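Local coordinates for actin-binding protein (Saccharomyces cerevisiae, PDB 1JO8) that binds actin filaments and regulates actin assembly by the ARP2/3 complex, the fragment here being its SH3 domain, through which it binds several partner proteins, at residues D10-E13 with D14-T18. Numbering follows the deposited sequence.
Sequences DAAE and DNELT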
ATOM      1  N   ASP A  10       6.544  -2.329  -6.929  1.00  6.88           N
ATOM      2  CA  ASP A  10       7.269  -1.234  -7.547  1.00  7.22           C
ATOM      3  C   ASP A  10       6.319  -0.305  -8.276  1.00  7.29           C
ATOM      4  O   ASP A  10       5.597  -0.741  -9.180  1.00  7.50           O
ATOM      5  CB  ASP A  10       8.265  -1.777  -8.568  1.00  8.18           C
ATOM      6  CG  ASP A  10       9.435  -2.493  -7.941  1.00 10.94           C
ATOM      7  OD1 ASP A  10       9.803  -2.187  -6.802  1.00 11.12           O
ATOM      8  OD2 ASP A  10      10.077  -3.362  -8.570  1.00 16.04           O
ATOM      9  N   ALA A  11       6.311   0.965  -7.920  1.00  6.74           N
ATOM     10  CA  ALA A  11       5.481   1.901  -8.652  1.00  7.16           C
ATOM     11  C   ALA A  11       5.861   1.933 -10.122  1.00  7.39           C
ATOM     12  O   ALA A  11       7.021   1.817 -10.484  1.00  7.95           O
ATOM     13  CB  ALA A  11       5.643   3.295  -8.094  1.00  6.74           C
ATOM     14  N   ALA A  12       4.865   2.189 -10.956  1.00  8.05           N
ATOM     15  CA  ALA A  12       5.074   2.412 -12.376  1.00  8.73           C
ATOM     16  C   ALA A  12       4.502   3.759 -12.787  1.00  8.86           C
ATOM     17  O   ALA A  12       4.572   4.128 -13.953  1.00  9.55           O
ATOM     18  CB  ALA A  12       4.426   1.299 -13.203  1.00 10.62           C
ATOM     19  N   GLU A  13       3.889   4.478 -11.853  1.00  7.85           N
ATOM     20  CA  GLU A  13       3.284   5.773 -12.144  1.00  7.46           C
ATOM     21  C   GLU A  13       3.550   6.694 -10.976  1.00  7.21           C
ATOM     22  O   GLU A  13       3.771   6.231  -9.851  1.00  7.02           O
ATOM     23  CB  GLU A  13       1.762   5.678 -12.363  1.00  8.89           C
ATOM     24  CG  GLU A  13       1.310   4.744 -13.454  1.00 10.33           C
ATOM     25  CD  GLU A  13       1.756   5.154 -14.857  1.00 13.00           C
ATOM     26  OE1 GLU A  13       2.058   6.347 -15.070  1.00 13.76           O
ATOM     27  OE2 GLU A  13       1.775   4.272 -15.735  1.00 14.11           O
ATOM     28  N   ASP A  14       3.424   8.002 -11.195  1.00  7.63           N
ATOM     29  CA  ASP A  14       3.711   8.980 -10.161  1.00  8.76           C
ATOM     30  C   ASP A  14       2.751   8.933  -8.988  1.00  9.01           C
ATOM     31  O   ASP A  14       3.108   9.355  -7.900  1.00 11.09           O
ATOM     32  CB  ASP A  14       3.695  10.393 -10.726  1.00  9.42           C
ATOM     33  CG  ASP A  14       4.806  10.635 -11.702  1.00 10.23           C
ATOM     34  OD1 ASP A  14       5.935  10.116 -11.525  1.00  8.98           O
ATOM     35  OD2 ASP A  14       4.654  11.409 -12.667  1.00 15.29           O
ATOM     36  N   ASN A  15       1.549   8.398  -9.209  1.00  8.79           N
ATOM     37  CA  ASN A  15       0.530   8.352  -8.155  1.00  8.82           C
ATOM     38  C   ASN A  15       0.534   7.064  -7.328  1.00  8.51           C
ATOM     39  O   ASN A  15      -0.349   6.881  -6.493  1.00  8.46           O
ATOM     40  CB  ASN A  15      -0.873   8.620  -8.739  1.00 10.19           C
ATOM     41  CG  ASN A  15      -1.333   7.545  -9.685  1.00 11.89           C
ATOM     42  OD1 ASN A  15      -0.694   6.545  -9.874  1.00 12.59           O
ATOM     43  ND2 ASN A  15      -2.503   7.761 -10.299  1.00 17.29           N
ATOM     44  N   GLU A  16       1.542   6.210  -7.513  1.00  7.57           N
ATOM     45  CA  GLU A  16       1.604   4.918  -6.838  1.00  7.24           C
ATOM     46  C   GLU A  16       2.636   4.891  -5.732  1.00  6.99           C
ATOM     47  O   GLU A  16       3.610   5.648  -5.743  1.00  8.38           O
ATOM     48  CB  GLU A  16       1.956   3.827  -7.850  1.00  7.24           C
ATOM     49  CG  GLU A  16       0.840   3.609  -8.847  1.00  7.98           C
ATOM     50  CD  GLU A  16       1.175   2.643  -9.948  1.00  8.64           C
ATOM     51  OE1 GLU A  16       2.202   1.947  -9.836  1.00  8.85           O
ATOM     52  OE2 GLU A  16       0.397   2.572 -10.925  1.00  9.78           O
ATOM     53  N   LEU A  17       2.411   4.015  -4.748  1.00  6.57           N
ATOM     54  CA  LEU A  17       3.416   3.711  -3.730  1.00  6.27           C
ATOM     55  C   LEU A  17       4.432   2.720  -4.272  1.00  6.08           C
ATOM     56  O   LEU A  17       4.180   1.991  -5.234  1.00  6.93           O
ATOM     57  CB  LEU A  17       2.763   3.046  -2.523  1.00  7.48           C
ATOM     58  CG  LEU A  17       1.788   3.866  -1.693  1.00  8.46           C
ATOM     59  CD1 LEU A  17       1.143   3.037  -0.591  1.00  9.37           C
ATOM     60  CD2 LEU A  17       2.531   5.011  -1.091  1.00  8.23           C
ATOM     61  N   THR A  18       5.572   2.693  -3.618  1.00  6.28           N
ATOM     62  CA  THR A  18       6.607   1.685  -3.784  1.00  6.87           C
ATOM     63  C   THR A  18       6.890   1.145  -2.388  1.00  6.91           C
ATOM     64  O   THR A  18       7.071   1.923  -1.468  1.00  8.01           O
ATOM     65  CB  THR A  18       7.886   2.303  -4.370  1.00  7.69           C
ATOM     66  OG1 THR A  18       7.629   2.702  -5.712  1.00  7.97           O
ATOM     67  CG2 THR A  18       9.051   1.306  -4.415  1.00  8.13           C
TER
HETATM   68  O   HOH W   1       5.621   7.035  -7.737  1.00 15.14           O
HETATM   69  O   HOH W   2       2.966   8.650 -13.986  1.00 16.32           O
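A12 and E16 join across the tip of a surface hairpin loop, the RT loop of this SH3 domain, in a local contact made mostly of side chain to backbone bonds. The loop reverses through a type I turn from E13 to E16, closed by the E16 N to E13 O hydrogen bond of 3.2 Å. The E16 side chain reaches across to the opposite limb: CG lies anti to its carbonyl carbon (chi1 -68°) and the chain runs extended beyond it, which brings E16 OE1 to A12 N at 2.9 Å. That bond is nearly straight (169°), but the N-H meets OE1 from above the carboxylate plane. The same OE1 is also hydrogen-bonded to Y9 OH. E16 OE2 lies 3.5 Å from E13 CG; the E13 chain bends at chi2 and carries its carboxylate outward. Replacing E16 with alanine would probably leave A12 N and Y9 OH without their shared acceptor, weakening the cross-link between the limbs. Farther from the turn, A11 N donates to T18 OG1 at 3.1 Å. A water donates to E13 OE1 and accepts from D14 N, bridging the outer side of the turn. The loop connects strand 3-5 to strand 24-29; backbone bonds from N15 and L17 to L48 tie it to strand 46-50. L17 packs on L40 of strand 35-40, and E16 touches W35 there, consistent with the RT loop bordering the peptide-binding groove in SH3 domains.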